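Local coordinates for protein GlcNAc Inducible Gene 2, GIG2 (Candida albicans, PDB 6AKZ) that binds an iron ion through two histidines and an aspartate and is probably an oxygenase of the DUF1479 family, related to the cupins, at residues Ala37-Leu42 / Ile285-Phe290; Arg41-Ile46 / Tyr328-Gln333; Trp292-Ser297 / Asp301-Asp306. All coordinates share one frame; numbering follows the deposited sequence.

Interaction 1 of 3, residues Ala37-Leu42 / Ile285-Phe290; sequences ASWKRL and IMLRPF
The apolar part of this contact is the benzene end of the W39 indole lodged against L287, between helix 32-56 and the C-terminal end of helix 278-287. W39 CE3 is 3.7 Å from L287 CB and CZ3 follows closely, the ring being met obliquely. With CG anti to the backbone N (chi1 173°), the indole reaches across the gap to the second helix. The two side chains slide past each other in opposite directions, and L287 CD1 lies beside the indole and 4.1 Å from S38 OG. L287 CD1 is a methyl, so this approach is van der Waals; the hydroxyl is bonded to V35 O within its own helix.

The aliphatic and charged part comes from R288. Its CD lies 3.9 Å from W39 CH2, and the guanidinium, whose plane is 15° from that of the ring, presents an edge rather than a face, NH1 standing 4.0 Å from W39 CZ2. The charge is engaged outside the two segments, with NE on F327 O and NH2 on D294.

Buried as the four touching residues are, the contact itself relies on carbon surfaces, and the arginine's polar atoms NE and NH2 are satisfied by the loops beyond.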
loop_
_atom_site.group_PDB
_atom_site.type_symbol
_atom_site.label_atom_id
_atom_site.label_comp_id
_atom_site.label_asym_id
_atom_site.label_seq_id
_atom_site.Cartn_x
_atom_site.Cartn_y
_atom_site.Cartn_z
ATOM N N ALA A 37 -11.536 -10.136 25.864
ATOM C CA ALA A 37 -10.326 -10.692 26.425
ATOM C C ALA A 37 -9.139 -10.453 25.511
ATOM O O ALA A 37 -8.047 -10.141 26.004
ATOM C CB ALA A 37 -10.444 -12.156 26.707
ATOM N N SER A 38 -9.401 -10.556 24.203
ATOM C CA SER A 38 -8.336 -10.464 23.184
ATOM C C SER A 38 -7.748 -9.027 23.141
ATOM O O SER A 38 -6.548 -8.869 22.878
ATOM C CB SER A 38 -8.861 -10.896 21.806
ATOM O OG SER A 38 -9.592 -9.866 21.148
ATOM N N TRP A 39 -8.608 -8.030 23.321
ATOM C CA TRP A 39 -8.233 -6.625 23.403
ATOM C C TRP A 39 -7.328 -6.330 24.577
ATOM O O TRP A 39 -6.345 -5.589 24.468
ATOM C CB TRP A 39 -9.464 -5.733 23.502
ATOM C CG TRP A 39 -9.120 -4.233 23.756
ATOM C CD1 TRP A 39 -9.108 -3.568 24.966
ATOM C CD2 TRP A 39 -8.725 -3.250 22.767
ATOM N NE1 TRP A 39 -8.775 -2.235 24.776
ATOM C CE2 TRP A 39 -8.509 -2.025 23.443
ATOM C CE3 TRP A 39 -8.498 -3.296 21.385
ATOM C CZ2 TRP A 39 -8.122 -0.860 22.775
ATOM C CZ3 TRP A 39 -8.156 -2.109 20.734
ATOM C CH2 TRP A 39 -7.955 -0.925 21.416
ATOM N N LYS A 40 -7.631 -6.957 25.718
ATOM C CA LYS A 40 -6.749 -6.862 26.862
ATOM C C LYS A 40 -5.364 -7.528 26.656
ATOM O O LYS A 40 -4.345 -6.929 26.980
ATOM C CB LYS A 40 -7.496 -7.454 28.041
ATOM C CG LYS A 40 -8.633 -6.535 28.427
ATOM C CD LYS A 40 -9.491 -7.174 29.494
ATOM C CE LYS A 40 -10.692 -6.291 29.717
ATOM N NZ LYS A 40 -11.528 -7.027 30.725
ATOM N N ARG A 41 -5.333 -8.735 26.139
ATOM C CA ARG A 41 -4.068 -9.403 25.721
ATOM C C ARG A 41 -3.259 -8.495 24.720
ATOM O O ARG A 41 -2.033 -8.407 24.799
ATOM C CB ARG A 41 -4.295 -10.714 25.015
ATOM C CG ARG A 41 -5.043 -11.782 25.809
ATOM C CD ARG A 41 -4.786 -13.181 25.227
ATOM N NE ARG A 41 -5.285 -13.298 23.847
ATOM C CZ ARG A 41 -6.516 -13.628 23.502
ATOM N NH1 ARG A 41 -7.446 -13.886 24.446
ATOM N NH2 ARG A 41 -6.831 -13.701 22.215
ATOM N N LEU A 42 -3.969 -7.901 23.786
ATOM C CA LEU A 42 -3.368 -7.073 22.756
ATOM C C LEU A 42 -2.589 -5.870 23.347
ATOM O O LEU A 42 -1.430 -5.640 22.995
ATOM C CB LEU A 42 -4.408 -6.581 21.766
ATOM C CG LEU A 42 -3.904 -5.585 20.716
ATOM C CD1 LEU A 42 -2.863 -6.280 19.802
ATOM C CD2 LEU A 42 -5.035 -5.061 19.905
ATOM N N ILE A 285 -6.084 -1.295 15.456
ATOM C CA ILE A 285 -6.837 -0.396 14.581
ATOM C C ILE A 285 -8.225 -0.961 14.392
ATOM O O ILE A 285 -9.185 -0.200 14.562
ATOM C CB ILE A 285 -6.139 -0.145 13.243
ATOM C CG1 ILE A 285 -4.923 0.768 13.524
ATOM C CG2 ILE A 285 -6.994 0.554 12.205
ATOM C CD1 ILE A 285 -3.822 0.776 12.498
ATOM N N MET A 286 -8.314 -2.225 13.986
ATOM C CA MET A 286 -9.632 -2.808 13.677
ATOM C C MET A 286 -10.559 -2.844 14.857
ATOM O O MET A 286 -11.746 -2.735 14.677
ATOM C CB MET A 286 -9.542 -4.184 13.039
ATOM C CG MET A 286 -8.839 -4.148 11.672
ATOM S SD MET A 286 -9.347 -2.866 10.468
ATOM C CE MET A 286 -11.085 -3.244 10.253
ATOM N N LEU A 287 -10.019 -3.117 16.030
ATOM C CA LEU A 287 -10.821 -3.113 17.243
ATOM C C LEU A 287 -11.027 -1.773 17.907
ATOM O O LEU A 287 -11.914 -1.651 18.774
ATOM C CB LEU A 287 -10.238 -4.088 18.271
ATOM C CG LEU A 287 -10.212 -5.564 17.885
ATOM C CD1 LEU A 287 -9.562 -6.426 18.927
ATOM C CD2 LEU A 287 -11.581 -6.103 17.626
ATOM N N ARG A 288 -10.255 -0.770 17.548
ATOM C CA ARG A 288 -10.393 0.546 18.182
ATOM C C ARG A 288 -11.829 1.188 18.202
ATOM O O ARG A 288 -12.176 1.791 19.226
ATOM C CB ARG A 288 -9.361 1.520 17.685
ATOM C CG ARG A 288 -9.246 2.798 18.502
ATOM C CD ARG A 288 -8.813 2.602 19.923
ATOM N NE ARG A 288 -8.542 3.929 20.544
ATOM C CZ ARG A 288 -8.347 4.138 21.838
ATOM N NH1 ARG A 288 -8.433 3.140 22.689
ATOM N NH2 ARG A 288 -8.037 5.380 22.256
ATOM N N PRO A 289 -12.632 1.047 17.127
ATOM C CA PRO A 289 -14.015 1.554 17.185
ATOM C C PRO A 289 -14.845 0.922 18.255
ATOM O O PRO A 289 -15.786 1.570 18.703
ATOM C CB PRO A 289 -14.573 1.300 15.772
ATOM C CG PRO A 289 -13.335 1.199 14.905
ATOM C CD PRO A 289 -12.330 0.502 15.781
ATOM N N PHE A 290 -14.495 -0.287 18.697
ATOM C CA PHE A 290 -15.176 -0.979 19.747
ATOM C C PHE A 290 -14.591 -0.697 21.149
ATOM O O PHE A 290 -15.251 -1.018 22.181
ATOM C CB PHE A 290 -15.128 -2.480 19.525
ATOM C CG PHE A 290 -15.696 -2.903 18.187
ATOM C CD1 PHE A 290 -14.900 -2.935 17.027
ATOM C CD2 PHE A 290 -17.009 -3.213 18.065
ATOM C CE1 PHE A 290 -15.437 -3.269 15.817
ATOM C CE2 PHE A 290 -17.548 -3.567 16.838
ATOM C CZ PHE A 290 -16.751 -3.622 15.713
#

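Interaction 2 of 3, residues Arg41-Ile46 / Tyr328-Gln333; sequences RLLVEI and YPHLHQ
H330 has the most surface buried here, and its imidazole meets L43 face-on. L43 CD2 stands above one face of the ring, 3.9 Å from the centroid and 14° off the ring normal, which qualifies as a CH-pi contact. The methyl is displaced toward one rim: it is 3.8 Å from H330 CD2 and 3.9 Å from NE2, while the other methyl, CD1, adds a longer approach of 4.1 Å to NE2. The two side chains cross at about a right angle. L43 CB does not aim straight at the loop; with CG anti to the carbonyl carbon and beside the backbone N (chi1 -67°), the side chain brings its branch nearer the loop and puts CD2 over the imidazole.

The loop that offers H330 runs from strand 322-323 to strand 336-337. The first of these pairs with strand 192-193, which bears the iron ligand H192, and the second belongs to the small sheet whose strand 355-357 bears H355. H330 is not an iron ligand. Between the strands, the backbone bonds L331 N to Y328 O and H332 N to P329 O each span three residues, giving the loop a tightly wound course.

I46, one helical turn beyond L43, meets the backbone side of the same histidine. Its CG2 is 3.9 Å from H330 O and 4.3 Å from H330 CB, an apolar methyl resting near a carbonyl oxygen without bonding to it. The CA atoms of I46 and H330, 7.5 Å apart, are the nearest pair between the segments. The imidazole ND1 is hydrogen-bonded to Y284 OH from helix 278-287, which helps fix the rotation of the ring under L43. The Y284 and H330 rings also meet, with their planes at about 60°.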
loop_
_atom_site.group_PDB
_atom_site.type_symbol
_atom_site.label_atom_id
_atom_site.label_comp_id
_atom_site.label_asym_id
_atom_site.label_seq_id
_atom_site.Cartn_x
_atom_site.Cartn_y
_atom_site.Cartn_z
ATOM N N ARG A 41 -5.333 -8.735 26.139
ATOM C CA ARG A 41 -4.068 -9.403 25.721
ATOM C C ARG A 41 -3.259 -8.495 24.720
ATOM O O ARG A 41 -2.033 -8.407 24.799
ATOM C CB ARG A 41 -4.295 -10.714 25.015
ATOM C CG ARG A 41 -5.043 -11.782 25.809
ATOM C CD ARG A 41 -4.786 -13.181 25.227
ATOM N NE ARG A 41 -5.285 -13.298 23.847
ATOM C CZ ARG A 41 -6.516 -13.628 23.502
ATOM N NH1 ARG A 41 -7.446 -13.886 24.446
ATOM N NH2 ARG A 41 -6.831 -13.701 22.215
ATOM N N LEU A 42 -3.969 -7.901 23.786
ATOM C CA LEU A 42 -3.368 -7.073 22.756
ATOM C C LEU A 42 -2.589 -5.870 23.347
ATOM O O LEU A 42 -1.430 -5.640 22.995
ATOM C CB LEU A 42 -4.408 -6.581 21.766
ATOM C CG LEU A 42 -3.904 -5.585 20.716
ATOM C CD1 LEU A 42 -2.863 -6.280 19.802
ATOM C CD2 LEU A 42 -5.035 -5.061 19.905
ATOM N N LEU A 43 -3.243 -5.132 24.236
ATOM C CA LEU A 43 -2.629 -4.018 24.870
ATOM C C LEU A 43 -1.407 -4.367 25.674
ATOM O O LEU A 43 -0.412 -3.624 25.612
ATOM C CB LEU A 43 -3.650 -3.256 25.717
ATOM C CG LEU A 43 -4.785 -2.519 25.039
ATOM C CD1 LEU A 43 -5.537 -1.707 26.083
ATOM C CD2 LEU A 43 -4.395 -1.606 23.873
ATOM N N VAL A 44 -1.410 -5.534 26.307
ATOM C CA VAL A 44 -0.285 -5.967 27.078
ATOM C C VAL A 44 0.888 -6.198 26.103
ATOM O O VAL A 44 1.933 -5.648 26.310
ATOM C CB VAL A 44 -0.611 -7.232 27.892
ATOM C CG1 VAL A 44 0.661 -7.853 28.468
ATOM C CG2 VAL A 44 -1.653 -6.890 28.974
ATOM N N GLU A 45 0.623 -6.892 24.989
ATOM C CA GLU A 45 1.649 -7.179 23.946
ATOM C C GLU A 45 2.140 -5.892 23.290
ATOM O O GLU A 45 3.366 -5.785 23.006
ATOM C CB GLU A 45 1.176 -8.131 22.846
ATOM C CG GLU A 45 0.955 -9.558 23.342
ATOM C CD GLU A 45 2.119 -10.068 24.183
ATOM O OE1 GLU A 45 3.229 -10.205 23.601
ATOM O OE2 GLU A 45 1.958 -10.226 25.426
ATOM N N ILE A 46 1.217 -4.980 22.999
ATOM C CA ILE A 46 1.593 -3.698 22.415
ATOM C C ILE A 46 2.615 -2.974 23.332
ATOM O O ILE A 46 3.676 -2.501 22.860
ATOM C CB ILE A 46 0.393 -2.832 22.073
ATOM C CG1 ILE A 46 -0.215 -3.322 20.751
ATOM C CG2 ILE A 46 0.714 -1.374 22.017
ATOM C CD1 ILE A 46 -1.445 -2.516 20.272
ATOM N N TYR A 328 -5.688 7.053 18.362
ATOM C CA TYR A 328 -4.971 5.760 18.357
ATOM C C TYR A 328 -3.666 5.895 19.189
ATOM O O TYR A 328 -2.525 5.605 18.727
ATOM C CB TYR A 328 -4.699 5.330 16.911
ATOM C CG TYR A 328 -5.956 5.054 16.135
ATOM C CD1 TYR A 328 -6.727 6.087 15.556
ATOM C CD2 TYR A 328 -6.395 3.772 15.980
ATOM C CE1 TYR A 328 -7.893 5.801 14.826
ATOM C CE2 TYR A 328 -7.588 3.471 15.355
ATOM C CZ TYR A 328 -8.318 4.465 14.708
ATOM O OH TYR A 328 -9.492 4.073 14.057
ATOM N N PRO A 329 -3.808 6.338 20.452
ATOM C CA PRO A 329 -2.558 6.733 21.176
ATOM C C PRO A 329 -1.555 5.630 21.514
ATOM O O PRO A 329 -0.366 5.934 21.634
ATOM C CB PRO A 329 -3.080 7.346 22.484
ATOM C CG PRO A 329 -4.374 6.595 22.705
ATOM C CD PRO A 329 -4.979 6.436 21.329
ATOM N N HIS A 330 -1.985 4.381 21.616
ATOM C CA HIS A 330 -1.110 3.296 21.909
ATOM C C HIS A 330 -0.177 3.004 20.740
ATOM O O HIS A 330 0.792 2.323 20.928
ATOM C CB HIS A 330 -1.873 2.004 22.214
ATOM C CG HIS A 330 -2.765 2.091 23.418
ATOM N ND1 HIS A 330 -4.021 2.656 23.374
ATOM C CD2 HIS A 330 -2.601 1.638 24.684
ATOM C CE1 HIS A 330 -4.587 2.575 24.561
ATOM N NE2 HIS A 330 -3.751 1.971 25.378
ATOM N N LEU A 331 -0.506 3.481 19.551
ATOM C CA LEU A 331 0.383 3.295 18.408
ATOM C C LEU A 331 1.623 4.175 18.451
ATOM O O LEU A 331 2.637 3.823 17.866
ATOM C CB LEU A 331 -0.377 3.512 17.077
ATOM C CG LEU A 331 -1.567 2.604 16.801
ATOM C CD1 LEU A 331 -2.145 3.031 15.458
ATOM C CD2 LEU A 331 -1.262 1.096 16.850
ATOM N N HIS A 332 1.551 5.330 19.107
ATOM C CA HIS A 332 2.548 6.321 18.909
ATOM C C HIS A 332 3.941 5.918 19.383
ATOM O O HIS A 332 4.905 6.254 18.745
ATOM C CB HIS A 332 2.075 7.641 19.437
ATOM C CG HIS A 332 0.880 8.154 18.665
ATOM N ND1 HIS A 332 0.543 9.491 18.579
ATOM C CD2 HIS A 332 -0.048 7.493 17.919
ATOM C CE1 HIS A 332 -0.542 9.627 17.839
ATOM N NE2 HIS A 332 -0.915 8.429 17.417
ATOM N N GLN A 333 4.020 5.077 20.395
ATOM C CA GLN A 333 5.273 4.668 20.964
ATOM C C GLN A 333 6.120 3.865 19.954
ATOM O O GLN A 333 7.335 3.822 20.028
ATOM C CB GLN A 333 4.959 3.743 22.124
ATOM C CG GLN A 333 6.194 3.262 22.835
ATOM C CD GLN A 333 5.897 2.505 24.117
ATOM O OE1 GLN A 333 4.893 1.788 24.254
ATOM N NE2 GLN A 333 6.792 2.647 25.044
#

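Interaction 3 of 3, residues Trp292-Ser297 / Asp301-Asp306; sequences WKDPES and DDYEID
A surface loop between helix 278-287 and strand 322-323 doubles back on itself here: the end-to-end directions of 292-297 and 302-306 differ by 158°, and side chains join the two limbs at three levels. At the open end of the bend, W292 NE1 donates to D306 OD2 at 2.9 Å, with an N-H...O angle of 148°. The acceptor lies in the indole plane, whereas the nitrogen meets the carboxylate from above its plane. W292 CB starts away from the other limb; a chi1 of 60°, which sets CG between the backbone N and the carbonyl carbon, brings the pyrrole edge back to it. D306 OD2 is gripped by T309 OG1 and K23 NZ as well, while D306 OD1 accepts I308 N in an Asx turn.

Y303 occupies the middle level. P295 CD sits over one face of its ring, 3.5 Å from the centroid and close to the normal, a CH-pi contact, and K293 O approaches Y303 CE1 obliquely at 3.4 Å. Y303 OH donates to D294 OD1, which lies in the ring plane at the edge; the modelled 2.5 Å is very short, so its exact length is doubtful. Near the turn, P295 CB packs on D302 CB at 3.9 Å. S297 OG donates to D302 OD2, again at a doubtful 2.5 Å, and accepts N299 N in an ST turn.

Helix 32-56 flanks the second limb: W39 meets the Y303 ring edge-to-face, L43 touches the same tyrosine, and I305 packs on V32 and T36. D301 adds a salt bridge to K40 of that helix.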
loop_
_atom_site.group_PDB
_atom_site.type_symbol
_atom_site.label_atom_id
_atom_site.label_comp_id
_atom_site.label_asym_id
_atom_site.label_seq_id
_atom_site.Cartn_x
_atom_site.Cartn_y
_atom_site.Cartn_z
ATOM N N TRP A 292 -12.757 2.406 22.106
ATOM C CA TRP A 292 -12.240 3.727 21.839
ATOM C C TRP A 292 -12.168 4.501 23.135
ATOM O O TRP A 292 -11.479 5.502 23.155
ATOM C CB TRP A 292 -13.100 4.538 20.828
ATOM C CG TRP A 292 -14.516 4.766 21.271
ATOM C CD1 TRP A 292 -15.584 3.955 21.038
ATOM C CD2 TRP A 292 -15.015 5.874 22.062
ATOM N NE1 TRP A 292 -16.718 4.457 21.647
ATOM C CE2 TRP A 292 -16.403 5.635 22.282
ATOM C CE3 TRP A 292 -14.427 7.020 22.623
ATOM C CZ2 TRP A 292 -17.210 6.528 22.996
ATOM C CZ3 TRP A 292 -15.220 7.891 23.344
ATOM C CH2 TRP A 292 -16.607 7.635 23.523
ATOM N N LYS A 293 -12.901 4.073 24.167
ATOM C CA LYS A 293 -12.900 4.772 25.482
ATOM C C LYS A 293 -11.868 4.211 26.427
ATOM O O LYS A 293 -11.993 3.097 26.898
ATOM C CB LYS A 293 -14.279 4.692 26.092
ATOM C CG LYS A 293 -14.465 5.586 27.302
ATOM C CD LYS A 293 -15.409 6.743 27.024
ATOM C CE LYS A 293 -15.265 7.861 28.057
ATOM N NZ LYS A 293 -15.528 7.464 29.477
ATOM N N ASP A 294 -10.790 4.950 26.673
ATOM C CA ASP A 294 -9.751 4.467 27.585
ATOM C C ASP A 294 -10.215 4.748 29.009
ATOM O O ASP A 294 -10.747 5.818 29.254
ATOM C CB ASP A 294 -8.435 5.183 27.306
ATOM C CG ASP A 294 -7.987 4.958 25.871
ATOM O OD1 ASP A 294 -7.916 3.757 25.506
ATOM O OD2 ASP A 294 -7.912 5.937 25.126
ATOM N N PRO A 295 -10.065 3.793 29.911
ATOM C CA PRO A 295 -10.596 4.029 31.257
ATOM C C PRO A 295 -9.751 4.956 32.093
ATOM O O PRO A 295 -8.508 4.891 32.085
ATOM C CB PRO A 295 -10.555 2.649 31.897
ATOM C CG PRO A 295 -9.570 1.860 31.137
ATOM C CD PRO A 295 -9.603 2.401 29.749
ATOM N N GLU A 296 -10.431 5.726 32.938
ATOM C CA GLU A 296 -9.759 6.607 33.918
ATOM C C GLU A 296 -8.809 5.885 34.859
ATOM O O GLU A 296 -7.786 6.431 35.218
ATOM C CB GLU A 296 -10.789 7.388 34.723
ATOM C CG GLU A 296 -11.705 8.226 33.847
ATOM C CD GLU A 296 -11.950 9.616 34.396
ATOM O OE1 GLU A 296 -12.135 9.746 35.627
ATOM O OE2 GLU A 296 -11.951 10.576 33.593
ATOM N N SER A 297 -9.107 4.642 35.205
ATOM C CA SER A 297 -8.228 3.890 36.082
ATOM C C SER A 297 -6.822 3.657 35.497
ATOM O O SER A 297 -5.874 3.546 36.252
ATOM C CB SER A 297 -8.865 2.562 36.451
ATOM O OG SER A 297 -8.936 1.716 35.313
ATOM N N ASP A 301 -7.761 -4.047 32.508
ATOM C CA ASP A 301 -8.901 -4.895 32.808
ATOM C C ASP A 301 -10.252 -4.140 32.904
ATOM O O ASP A 301 -11.301 -4.774 32.871
ATOM C CB ASP A 301 -8.630 -5.778 34.009
ATOM C CG ASP A 301 -9.652 -6.883 34.132
ATOM O OD1 ASP A 301 -9.634 -7.833 33.297
ATOM O OD2 ASP A 301 -10.514 -6.776 35.046
ATOM N N ASP A 302 -10.247 -2.808 32.869
ATOM C CA ASP A 302 -11.476 -2.021 32.888
ATOM C C ASP A 302 -12.035 -1.579 31.529
ATOM O O ASP A 302 -13.065 -0.913 31.499
ATOM C CB ASP A 302 -11.262 -0.730 33.718
ATOM C CG ASP A 302 -11.064 -0.993 35.226
ATOM O OD1 ASP A 302 -11.471 -2.046 35.745
ATOM O OD2 ASP A 302 -10.464 -0.133 35.889
ATOM N N TYR A 303 -11.372 -1.871 30.399
ATOM C CA TYR A 303 -12.026 -1.683 29.072
ATOM C C TYR A 303 -13.304 -2.509 28.952
ATOM O O TYR A 303 -13.335 -3.641 29.383
ATOM C CB TYR A 303 -11.084 -2.115 27.900
ATOM C CG TYR A 303 -10.068 -1.075 27.570
ATOM C CD1 TYR A 303 -10.357 -0.068 26.681
ATOM C CD2 TYR A 303 -8.830 -1.091 28.184
ATOM C CE1 TYR A 303 -9.418 0.906 26.395
ATOM C CE2 TYR A 303 -7.872 -0.138 27.912
ATOM C CZ TYR A 303 -8.139 0.826 27.015
ATOM O OH TYR A 303 -7.162 1.786 26.794
ATOM N N GLU A 304 -14.302 -1.950 28.290
ATOM C CA GLU A 304 -15.526 -2.669 27.946
ATOM C C GLU A 304 -15.945 -2.301 26.550
ATOM O O GLU A 304 -15.876 -1.166 26.151
ATOM C CB GLU A 304 -16.670 -2.288 28.909
ATOM C CG GLU A 304 -16.414 -2.817 30.313
ATOM C CD GLU A 304 -17.507 -2.434 31.290
ATOM O OE1 GLU A 304 -17.500 -1.266 31.712
ATOM O OE2 GLU A 304 -18.361 -3.296 31.612
ATOM N N ILE A 305 -16.483 -3.272 25.846
ATOM C CA ILE A 305 -16.818 -3.127 24.445
ATOM C C ILE A 305 -17.921 -2.142 24.232
ATOM O O ILE A 305 -18.809 -2.020 25.085
ATOM C CB ILE A 305 -17.150 -4.507 23.828
ATOM C CG1 ILE A 305 -17.090 -4.422 22.307
ATOM C CG2 ILE A 305 -18.520 -4.993 24.293
ATOM C CD1 ILE A 305 -16.911 -5.770 21.655
ATOM N N ASP A 306 -17.836 -1.389 23.150
ATOM C CA ASP A 306 -18.849 -0.466 22.710
ATOM C C ASP A 306 -19.400 -0.988 21.370
ATOM O O ASP A 306 -18.783 -0.772 20.303
ATOM C CB ASP A 306 -18.289 0.953 22.471
ATOM C CG ASP A 306 -19.261 1.850 21.661
ATOM O OD1 ASP A 306 -20.487 1.672 21.816
ATOM O OD2 ASP A 306 -18.827 2.701 20.840
#

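Overall arrangement
Interactions 1 and 2 start from overlapping parts of helix 32-56, and their centres are 9 Å apart; they meet where R288 NH2 packs 3.4 Å from P329 CD. Interaction 3, centred 10 Å from interaction 1, follows it along the chain and is tied to it by the R288 NH2 to D294 OD2 salt bridge (2.9 Å) and by a probable backbone bond from D306 N to F290 O (2.8 Å). Y303 joins all three: its CG is 3.3 Å from W39 NE1, and its OH is 3.5 Å from H330 CE1. The cluster lies on one side of the chain's centre, away from the iron held by H192, D194 and H355.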